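Local coordinates for hemerythrin-like domain-containing protein (PDB 2QKP) that is of unknown function, this chain being its C-terminal PAS domain, a fold that in relatives often senses small molecules or cofactors, at residues A21-I24 / L25-P29; F34-K37 / D38-Q42; F97-E100 / R101-K104; V113-Q116 / A117-Q121. All coordinates share one frame; numbering follows the deposited sequence. Where two conformers were deposited one is given.

Interaction 1 of 4, residues A21-I24 / L25-P29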
loop_
_atom_site.group_PDB
_atom_site.type_symbol
_atom_site.label_atom_id
_atom_site.label_comp_id
_atom_site.label_asym_id
_atom_site.label_seq_id
_atom_site.Cartn_x
_atom_site.Cartn_y
_atom_site.Cartn_z
ATOM N N ALA A 21 0.067 -2.145 -11.518
ATOM C CA ALA A 21 0.814 -1.860 -10.266
ATOM C C ALA A 21 0.591 -0.389 -9.925
ATOM O O ALA A 21 0.358 -0.045 -8.770
ATOM C CB ALA A 21 2.286 -2.182 -10.390
ATOM N N ASN A 22 0.667 0.481 -10.927
ATOM C CA ASN A 22 0.386 1.904 -10.717
ATOM C C ASN A 22 -1.037 2.144 -10.212
ATOM O O ASN A 22 -1.232 2.907 -9.261
ATOM C CB ASN A 22 0.650 2.719 -12.019
ATOM C CG ASN A 22 0.529 4.220 -11.784
ATOM O OD1 ASN A 22 1.198 4.748 -10.916
ATOM N ND2 ASN A 22 -0.356 4.901 -12.538
ATOM N N LEU A 23 -2.044 1.504 -10.829
ATOM C CA LEU A 23 -3.420 1.640 -10.321
ATOM C C LEU A 23 -3.532 1.202 -8.855
ATOM O O LEU A 23 -4.176 1.849 -8.044
ATOM C CB LEU A 23 -4.367 0.771 -11.130
ATOM C CG LEU A 23 -4.757 1.356 -12.487
ATOM C CD1 LEU A 23 -5.348 0.244 -13.316
ATOM C CD2 LEU A 23 -5.732 2.548 -12.348
ATOM N N ILE A 24 -2.876 0.100 -8.527
ATOM C CA ILE A 24 -2.940 -0.402 -7.130
ATOM C C ILE A 24 -2.356 0.620 -6.166
ATOM O O ILE A 24 -2.966 0.955 -5.168
ATOM C CB ILE A 24 -2.253 -1.757 -7.007
ATOM C CG1 ILE A 24 -3.137 -2.840 -7.662
ATOM C CG2 ILE A 24 -1.972 -2.086 -5.514
ATOM C CD1 ILE A 24 -2.361 -4.131 -7.992
ATOM N N LEU A 25 -1.182 1.153 -6.492
ATOM C CA LEU A 25 -0.523 2.128 -5.617
ATOM C C LEU A 25 -1.386 3.345 -5.410
ATOM O O LEU A 25 -1.364 3.960 -4.334
ATOM C CB LEU A 25 0.850 2.525 -6.167
ATOM C CG LEU A 25 1.939 1.458 -5.997
ATOM C CD1 LEU A 25 3.121 1.723 -6.939
ATOM C CD2 LEU A 25 2.428 1.278 -4.534
ATOM N N ASN A 26 -2.142 3.712 -6.450
ATOM C CA ASN A 26 -3.064 4.868 -6.353
ATOM C C ASN A 26 -4.394 4.604 -5.637
ATOM O O ASN A 26 -5.079 5.568 -5.252
ATOM C CB ASN A 26 -3.338 5.407 -7.757
ATOM C CG ASN A 26 -2.097 6.050 -8.387
ATOM O OD1 ASN A 26 -1.147 6.399 -7.682
ATOM N ND2 ASN A 26 -2.097 6.194 -9.721
ATOM N N HIS A 27 -4.765 3.333 -5.484
ATOM C CA HIS A 27 -6.038 2.966 -4.819
ATOM C C HIS A 27 -5.863 2.557 -3.372
ATOM O O HIS A 27 -6.849 2.287 -2.662
ATOM C CB HIS A 27 -6.782 1.867 -5.590
ATOM C CG HIS A 27 -7.496 2.375 -6.802
ATOM N ND1 HIS A 27 -6.835 2.667 -7.975
ATOM C CD2 HIS A 27 -8.805 2.668 -7.017
ATOM C CE1 HIS A 27 -7.715 3.095 -8.873
ATOM N NE2 HIS A 27 -8.913 3.118 -8.312
ATOM N N LEU A 28 -4.622 2.511 -2.901
ATOM C CA LEU A 28 -4.401 2.204 -1.488
ATOM C C LEU A 28 -4.755 3.419 -0.642
ATOM O O LEU A 28 -4.603 4.545 -1.111
ATOM C CB LEU A 28 -2.960 1.750 -1.264
ATOM C CG LEU A 28 -2.599 0.371 -1.860
ATOM C CD1 LEU A 28 -1.076 0.207 -1.862
ATOM C CD2 LEU A 28 -3.251 -0.780 -1.085
ATOM N N PRO A 29 -5.204 3.209 0.618
ATOM C CA PRO A 29 -5.674 4.320 1.442
ATOM C C PRO A 29 -4.507 5.034 2.161
ATOM O O PRO A 29 -4.579 5.308 3.377
ATOM C CB PRO A 29 -6.582 3.604 2.456
ATOM C CG PRO A 29 -5.912 2.332 2.685
ATOM C CD PRO A 29 -5.267 1.940 1.360
HETATM O O HOH W 1 1.382 5.426 -8.208
HETATM O O HOH W 2 -0.848 7.807 -11.691
#

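Interaction 2 of 4, residues F34-K37 / D38-Q42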
loop_
_atom_site.group_PDB
_atom_site.type_symbol
_atom_site.label_atom_id
_atom_site.label_comp_id
_atom_site.label_asym_id
_atom_site.label_seq_id
_atom_site.Cartn_x
_atom_site.Cartn_y
_atom_site.Cartn_z
ATOM N N PHE A 34 8.495 7.965 -1.888
ATOM C CA PHE A 34 9.675 7.119 -1.868
ATOM C C PHE A 34 10.893 7.967 -2.181
ATOM O O PHE A 34 10.895 8.713 -3.144
ATOM C CB PHE A 34 9.538 6.004 -2.901
ATOM C CG PHE A 34 10.760 5.186 -3.060
ATOM C CD1 PHE A 34 11.188 4.335 -2.022
ATOM C CD2 PHE A 34 11.492 5.239 -4.242
ATOM C CE1 PHE A 34 12.328 3.530 -2.174
ATOM C CE2 PHE A 34 12.657 4.455 -4.397
ATOM C CZ PHE A 34 13.076 3.606 -3.363
ATOM N N VAL A 35 11.918 7.817 -1.352
ATOM C CA VAL A 35 13.220 8.473 -1.553
ATOM C C VAL A 35 14.257 7.372 -1.778
ATOM O O VAL A 35 14.316 6.409 -1.004
ATOM C CB VAL A 35 13.578 9.321 -0.303
ATOM C CG1 VAL A 35 14.983 9.895 -0.425
ATOM C CG2 VAL A 35 12.559 10.427 -0.092
ATOM N N ASN A 36 15.071 7.468 -2.825
ATOM C CA ASN A 36 15.949 6.327 -3.158
ATOM C C ASN A 36 17.226 6.389 -2.325
ATOM O O ASN A 36 17.388 7.293 -1.496
ATOM C CB ASN A 36 16.250 6.242 -4.664
ATOM C CG ASN A 36 16.996 7.484 -5.193
ATOM O OD1 ASN A 36 17.768 8.111 -4.464
ATOM N ND2 ASN A 36 16.774 7.823 -6.470
ATOM N N LYS A 37 18.100 5.413 -2.541
ATOM C CA LYS A 37 19.331 5.313 -1.747
ATOM C C LYS A 37 20.346 6.463 -2.003
ATOM O O LYS A 37 21.320 6.610 -1.250
ATOM C CB LYS A 37 19.940 3.924 -1.958
ATOM C CG LYS A 37 20.511 3.746 -3.323
ATOM C CD LYS A 37 21.085 2.360 -3.554
ATOM C CE LYS A 37 21.650 2.286 -4.965
ATOM N NZ LYS A 37 22.424 3.529 -5.366
ATOM N N ASP A 38 20.106 7.272 -3.042
ATOM C CA ASP A 38 20.890 8.495 -3.326
ATOM C C ASP A 38 20.215 9.760 -2.826
ATOM O O ASP A 38 20.518 10.868 -3.298
ATOM C CB ASP A 38 21.142 8.609 -4.833
ATOM C CG ASP A 38 21.861 7.399 -5.369
ATOM O OD1 ASP A 38 22.818 6.961 -4.702
ATOM O OD2 ASP A 38 21.459 6.869 -6.431
ATOM N N ASP A 39 19.257 9.586 -1.905
ATOM C CA ASP A 39 18.531 10.693 -1.289
ATOM C C ASP A 39 17.661 11.536 -2.202
ATOM O O ASP A 39 17.309 12.656 -1.844
ATOM C CB ASP A 39 19.486 11.611 -0.515
ATOM C CG ASP A 39 20.038 10.953 0.714
ATOM O OD1 ASP A 39 19.467 9.932 1.145
ATOM O OD2 ASP A 39 21.042 11.474 1.264
ATOM N N ILE A 40 17.303 10.976 -3.357
ATOM C CA ILE A 40 16.441 11.642 -4.311
ATOM C C ILE A 40 14.976 11.288 -4.063
ATOM O O ILE A 40 14.621 10.106 -4.080
ATOM C CB ILE A 40 16.800 11.270 -5.758
ATOM C CG1 ILE A 40 18.254 11.673 -6.081
ATOM C CG2 ILE A 40 15.831 11.925 -6.724
ATOM C CD1 ILE A 40 18.546 13.152 -5.837
ATOM N N PHE A 41 14.158 12.304 -3.838
ATOM C CA PHE A 41 12.696 12.137 -3.766
ATOM C C PHE A 41 12.238 11.797 -5.181
ATOM O O PHE A 41 12.285 12.657 -6.083
ATOM C CB PHE A 41 12.055 13.415 -3.214
ATOM C CG PHE A 41 10.546 13.430 -3.259
ATOM C CD1 PHE A 41 9.875 14.568 -3.656
ATOM C CD2 PHE A 41 9.798 12.313 -2.896
ATOM C CE1 PHE A 41 8.481 14.612 -3.707
ATOM C CE2 PHE A 41 8.405 12.345 -2.950
ATOM C CZ PHE A 41 7.744 13.497 -3.342
ATOM N N GLN A 42 11.862 10.536 -5.402
ATOM C CA GLN A 42 11.558 10.053 -6.756
ATOM C C GLN A 42 10.086 10.056 -7.067
ATOM O O GLN A 42 9.685 10.164 -8.222
ATOM C CB GLN A 42 11.951 8.585 -6.888
ATOM C CG GLN A 42 13.313 8.308 -7.390
ATOM C CD GLN A 42 13.539 6.841 -7.659
ATOM O OE1 GLN A 42 14.648 6.347 -7.490
ATOM N NE2 GLN A 42 12.507 6.135 -8.113
HETATM O O HOH W 3 19.284 8.683 -8.153
#

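Interaction 3 of 4, residues F97-E100 / R101-K104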
loop_
_atom_site.group_PDB
_atom_site.type_symbol
_atom_site.label_atom_id
_atom_site.label_comp_id
_atom_site.label_asym_id
_atom_site.label_seq_id
_atom_site.Cartn_x
_atom_site.Cartn_y
_atom_site.Cartn_z
ATOM N N PHE A 97 -0.539 12.129 15.149
ATOM C CA PHE A 97 -1.007 13.434 15.616
ATOM C C PHE A 97 -2.405 13.688 15.105
ATOM O O PHE A 97 -2.819 13.130 14.084
ATOM C CB PHE A 97 -0.060 14.556 15.139
ATOM C CG PHE A 97 0.047 14.691 13.633
ATOM C CD1 PHE A 97 -0.815 15.536 12.924
ATOM C CD2 PHE A 97 1.020 13.993 12.925
ATOM C CE1 PHE A 97 -0.714 15.680 11.523
ATOM C CE2 PHE A 97 1.130 14.128 11.533
ATOM C CZ PHE A 97 0.260 14.965 10.832
ATOM N N GLN A 98 -3.131 14.554 15.817
ATOM C CA GLN A 98 -4.462 14.980 15.422
ATOM C C GLN A 98 -4.341 16.088 14.378
ATOM O O GLN A 98 -3.517 16.989 14.530
ATOM C CB GLN A 98 -5.188 15.547 16.639
ATOM C CG GLN A 98 -5.783 14.528 17.545
ATOM C CD GLN A 98 -7.141 14.077 17.083
ATOM O OE1 GLN A 98 -7.707 13.120 17.624
ATOM N NE2 GLN A 98 -7.682 14.759 16.074
ATOM N N SER A 99 -5.136 16.005 13.315
ATOM C CA SER A 99 -5.244 17.094 12.354
ATOM C C SER A 99 -6.693 17.560 12.327
ATOM O O SER A 99 -7.524 16.954 11.660
ATOM C CB SER A 99 -4.813 16.641 10.958
ATOM O OG SER A 99 -5.015 17.691 10.013
ATOM N N GLU A 100 -6.999 18.624 13.060
ATOM C CA GLU A 100 -8.358 19.176 13.038
ATOM C C GLU A 100 -8.692 19.797 11.670
ATOM O O GLU A 100 -9.836 19.705 11.214
ATOM C CB GLU A 100 -8.581 20.173 14.183
ATOM C CG GLU A 100 -8.571 19.553 15.593
ATOM C CD GLU A 100 -9.785 18.670 15.887
ATOM O OE1 GLU A 100 -10.137 17.820 15.037
ATOM O OE2 GLU A 100 -10.379 18.807 16.981
ATOM N N ARG A 101 -7.683 20.403 11.039
ATOM C CA ARG A 101 -7.717 20.886 9.639
ATOM C C ARG A 101 -8.360 19.890 8.656
ATOM O O ARG A 101 -9.211 20.262 7.829
ATOM C CB ARG A 101 -6.277 21.167 9.176
ATOM C CG ARG A 101 -6.128 22.019 7.905
ATOM C CD ARG A 101 -4.642 22.169 7.518
ATOM N NE ARG A 101 -4.206 21.110 6.606
ATOM C CZ ARG A 101 -2.948 20.686 6.463
ATOM N NH1 ARG A 101 -2.672 19.707 5.603
ATOM N NH2 ARG A 101 -1.961 21.229 7.171
ATOM N N LEU A 102 -7.942 18.628 8.740
ATOM C CA LEU A 102 -8.342 17.631 7.767
ATOM C C LEU A 102 -9.424 16.693 8.285
ATOM O O LEU A 102 -9.921 15.850 7.535
ATOM C CB LEU A 102 -7.111 16.832 7.302
ATOM C CG LEU A 102 -6.257 17.306 6.110
ATOM C CD1 LEU A 102 -6.567 18.722 5.611
ATOM C CD2 LEU A 102 -4.794 17.156 6.450
ATOM N N GLY A 103 -9.774 16.843 9.562
ATOM C CA GLY A 103 -10.688 15.920 10.236
ATOM C C GLY A 103 -10.112 14.511 10.290
ATOM O O GLY A 103 -10.843 13.525 10.174
ATOM N N LYS A 104 -8.797 14.429 10.468
ATOM C CA LYS A 104 -8.076 13.155 10.400
ATOM C C LYS A 104 -7.239 12.996 11.648
ATOM O O LYS A 104 -6.781 13.987 12.242
ATOM C CB LYS A 104 -7.148 13.108 9.175
ATOM C CG LYS A 104 -7.869 12.870 7.849
ATOM C CD LYS A 104 -6.948 12.898 6.642
ATOM C CE LYS A 104 -7.782 12.720 5.382
ATOM N NZ LYS A 104 -6.971 12.502 4.157
#

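Interaction 4 of 4, residues V113-Q116 / A117-Q121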
loop_
_atom_site.group_PDB
_atom_site.type_symbol
_atom_site.label_atom_id
_atom_site.label_comp_id
_atom_site.label_asym_id
_atom_site.label_seq_id
_atom_site.Cartn_x
_atom_site.Cartn_y
_atom_site.Cartn_z
ATOM N N VAL A 113 13.429 0.408 3.050
ATOM C CA VAL A 113 13.133 -0.543 1.959
ATOM C C VAL A 113 14.414 -1.348 1.727
ATOM O O VAL A 113 15.460 -0.774 1.397
ATOM C CB VAL A 113 12.707 0.190 0.665
ATOM C CG1 VAL A 113 12.398 -0.798 -0.443
ATOM C CG2 VAL A 113 11.500 1.058 0.925
ATOM N N ARG A 114 14.339 -2.656 1.945
ATOM C CA ARG A 114 15.505 -3.553 1.782
ATOM C C ARG A 114 15.154 -4.697 0.863
ATOM O O ARG A 114 14.031 -5.184 0.881
ATOM C CB ARG A 114 15.950 -4.095 3.154
ATOM C CG ARG A 114 16.488 -2.942 4.038
ATOM C CD ARG A 114 17.042 -3.447 5.401
ATOM N NE ARG A 114 17.580 -2.312 6.140
ATOM C CZ ARG A 114 18.771 -1.761 5.908
ATOM N NH1 ARG A 114 19.587 -2.238 4.957
ATOM N NH2 ARG A 114 19.155 -0.720 6.633
ATOM N N ASP A 115 16.127 -5.159 0.082
ATOM C CA ASP A 115 15.906 -6.355 -0.748
ATOM C C ASP A 115 16.065 -7.661 0.073
ATOM O O ASP A 115 16.292 -7.599 1.277
ATOM C CB ASP A 115 16.801 -6.287 -1.995
ATOM C CG ASP A 115 18.286 -6.244 -1.660
ATOM O OD1 ASP A 115 18.652 -6.558 -0.510
ATOM O OD2 ASP A 115 19.093 -5.917 -2.562
ATOM N N GLN A 116 15.925 -8.835 -0.547
ATOM C CA GLN A 116 16.005 -10.079 0.239
ATOM C C GLN A 116 17.403 -10.359 0.808
ATOM O O GLN A 116 17.549 -11.154 1.734
ATOM C CB GLN A 116 15.446 -11.299 -0.515
ATOM C CG GLN A 116 13.937 -11.245 -0.762
ATOM C CD GLN A 116 13.090 -11.148 0.513
ATOM O OE1 GLN A 116 13.307 -10.287 1.383
ATOM N NE2 GLN A 116 12.097 -12.020 0.614
ATOM N N ALA A 117 18.417 -9.696 0.260
ATOM C CA ALA A 117 19.797 -9.783 0.801
ATOM C C ALA A 117 19.971 -8.932 2.059
ATOM O O ALA A 117 20.930 -9.125 2.799
ATOM C CB ALA A 117 20.798 -9.338 -0.246
ATOM N N GLY A 118 19.076 -7.968 2.272
ATOM C CA GLY A 118 19.169 -7.053 3.413
ATOM C C GLY A 118 19.815 -5.736 3.056
ATOM O O GLY A 118 20.082 -4.917 3.928
ATOM N N ASP A 119 20.044 -5.506 1.758
ATOM C CA ASP A 119 20.652 -4.273 1.307
ATOM C C ASP A 119 19.675 -3.089 1.181
ATOM O O ASP A 119 18.502 -3.268 0.842
ATOM C CB ASP A 119 21.420 -4.515 -0.005
ATOM C CG ASP A 119 22.598 -5.490 0.169
ATOM O OD1 ASP A 119 23.047 -5.714 1.332
ATOM O OD2 ASP A 119 23.067 -6.045 -0.862
ATOM N N PHE A 120 20.170 -1.885 1.435
ATOM C CA PHE A 120 19.323 -0.685 1.563
ATOM C C PHE A 120 18.950 -0.124 0.191
ATOM O O PHE A 120 19.822 0.145 -0.627
ATOM C CB PHE A 120 20.072 0.395 2.381
ATOM C CG PHE A 120 19.259 1.614 2.661
ATOM C CD1 PHE A 120 18.264 1.596 3.623
ATOM C CD2 PHE A 120 19.473 2.795 1.944
ATOM C CE1 PHE A 120 17.517 2.747 3.872
ATOM C CE2 PHE A 120 18.728 3.947 2.214
ATOM C CZ PHE A 120 17.753 3.911 3.159
ATOM N N GLN A 121 17.646 0.043 -0.049
ATOM C CA GLN A 121 17.151 0.550 -1.332
ATOM C C GLN A 121 16.450 1.909 -1.248
ATOM O O GLN A 121 16.108 2.510 -2.281
ATOM C CB GLN A 121 16.207 -0.481 -1.946
ATOM C CG GLN A 121 16.807 -1.865 -2.085
ATOM C CD GLN A 121 18.070 -1.875 -2.926
ATOM O OE1 GLN A 121 18.209 -1.100 -3.875
ATOM N NE2 GLN A 121 19.011 -2.746 -2.568
HETATM O O HOH W 4 21.522 -6.782 -2.964
#

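Interaction 1 of 4, residues A21-I24 / L25-P29
His27 turns its ring back along the helix so that ND1 donates to Leu23 O at 2.8 Å, a nearly straight bond of 159°. The carbonyl oxygen lies in the plane of the ring, at its edge, while ND1 itself sits above the carbonyl plane. With CG beside the backbone N (chi1 -78°), the ring folds over the preceding turn, and Leu23 O takes ND1 as well as a weak bond from the backbone N of His27. That N makes a better bond, 3.0 Å, to Ile24 O. Leu23 CD2 lies alongside the ring, 4.0 Å from His27 CE1. This is the last turn of helix 18-27, where regular i to i+4 bonds, such as Leu25 N to Ala21 O at 3.0 Å, give way to a tighter i to i+3 closure, and Leu28 N reaches Ile24 O only weakly. The buried side is apolar: Ile24 CG2 comes within 4.4 Å of Leu28 CD1, Ala21 and Ile24 pack on Leu16, and Leu28 meets Leu28 of the second subunit. The other side is looser and wetter. Asn22 and Asn26, one turn apart, hold their amide planes 78° apart and are joined by two waters, one donating to both OD1 atoms and one accepting from both ND2 atoms. The ND2 of Asn22 and the ND2 of Asn26 stay 3.6 Å apart. Each amide oxygen also has a protein partner: Gly12 N of the second subunit for Asn22 OD1, and Asp46 N for Asn26 OD1.

Interaction 2 of 4, residues F34-K37 / D38-Q42
The Asn36 side chain reaches into the turn with OD1 and across to Gln42 on the facing strand with ND2, carrying half of the hydrogen bonds. Its OD1 accepts from Asp38 N at 2.9 Å and from Ile40 N at 3.1 Å, from opposite faces of the amide plane. Its ND2 gives a fairly straight bond to a lone pair of Gln42 OE1 at 2.8 Å, with the amides turned 70° apart. A chi1 of 62°, placing CG between backbone N and carbonyl carbon, folds the Asn36 amide in over the loop. Gln42 NE2, near the edge of the Phe34 ring, donates to Tyr15 O and Gln20 OE1 of the second subunit. The backbone adds Asn36 N to Ile40 O, Gln42 N to Phe34 O, and Asp39 N to Asn36 O, the last closing a type I turn. These bonds shape the tip of the hairpin of strands 31-36 and 41-44 in the PAS sheet. Charge pairing is confined to the exposed end, where Lys37 NZ stands 3.5 Å from Asp38 OD1 in a long salt bridge. Apolar contact is lighter: Val35 CG2 meets Phe41 CB at 4.4 Å across a non-hydrogen-bonded pair, and Val35 touches Phe82 of helix 72-86.

Interaction 3 of 4, residues F97-E100 / R101-K104
A G1 beta bulge closes the hairpin between strands 92-99 and 104-114, with Gly103 and Lys104 both facing Ser99. The backbone of Ser99 carries the pairing: its N donates to Lys104 O at 2.8 Å, and its O takes Lys104 N at 3.1 Å, the two bonds of an antiparallel hydrogen-bonded pair. Gly103 has positive phi (62°), the backbone shape that lets the chain turn from the loop into the second strand. Its N bonds weakly to Glu100 O at 3.3 Å. In this PAS sheet strand 92-99 is outermost within the chain, and this hairpin end lies at the surface, far from the chain's centre. Ser99 is nonetheless buried, and its side chain works inward on the loop: OG, anti to the backbone N (chi1 176°), points over the turn and accepts a weak bond from Leu102 N at 3.3 Å. Leu102 CB approaches the same oxygen to 3.5 Å, with CD2 close behind, while Arg101 CB approaches from the preceding residue at 3.8 Å. Leu102 N makes a second weak bond, to Ser99 O. Beyond the loop, Arg101 NH1 has a weak bond to Val54 O, and Ser99 packs on Val106 of the partner strand.

Interaction 4 of 4, residues V113-Q116 / A117-Q121
Asp115 OD1 takes Asp119 N at 2.9 Å on its syn side, 33° out of the carboxylate plane, and Ala117 N more weakly at 3.2 Å. The group hangs over the loop because CG lies between the backbone N and carbonyl carbon (chi1 61°). Its other oxygen, OD2, shares a water with Asp119 OD2; the water donates to both, and probably eases the repulsion of carboxylates whose OD2 atoms lie 4.3 Å apart. Asp115 O accepts from Gly118 N and closes a type I turn from Asp115 to Gly118. On the other face of the hairpin Arg114 runs out extended, and its NH1 donates to Gly118 O at 2.9 Å, a bent bond. Phe120 CD1 sits over one face of the guanidinium, 3.8 Å above it and offset toward the rim, with ring and guanidinium planes 56° apart. NH2 is held separately by the carbonyls of Leu85 and Arg86. Asp115 N to Asp119 O opens the ladder, and Gln121 N to Val113 O, the shortest backbone bond at 2.7 Å, continues it past the non-hydrogen-bonded pair Arg114-Phe120. The hairpin end is tied to the end of helix 72-86 through Arg114, while its strand 120-129 runs beside strand 31-36; Val113 and Gln121 pack against Leu23 of the second subunit.

In the fold
Interactions 1 and 2 are partly buried; interactions 3 and 4 lie at the surface. Three are hairpin ends of one five-stranded sheet. Interactions 2 and 4 close neighbouring hairpins, with strands 31-36 and 120-129 side by side, and they touch: Phe34 CZ lies 3.4 Å from Gln121 O. Both bend an Asn or Asp side chain back over a type I turn, whereas interaction 3, on the far side of the chain's centre with its centre about 34 Å from that of interaction 4, relies on backbone pairing at a bulge, with a serine hydroxyl adding a weak bond. Interaction 1 is helical, pairing apolar packing with bridging waters. The second subunit reaches interactions 1, 2 and 4.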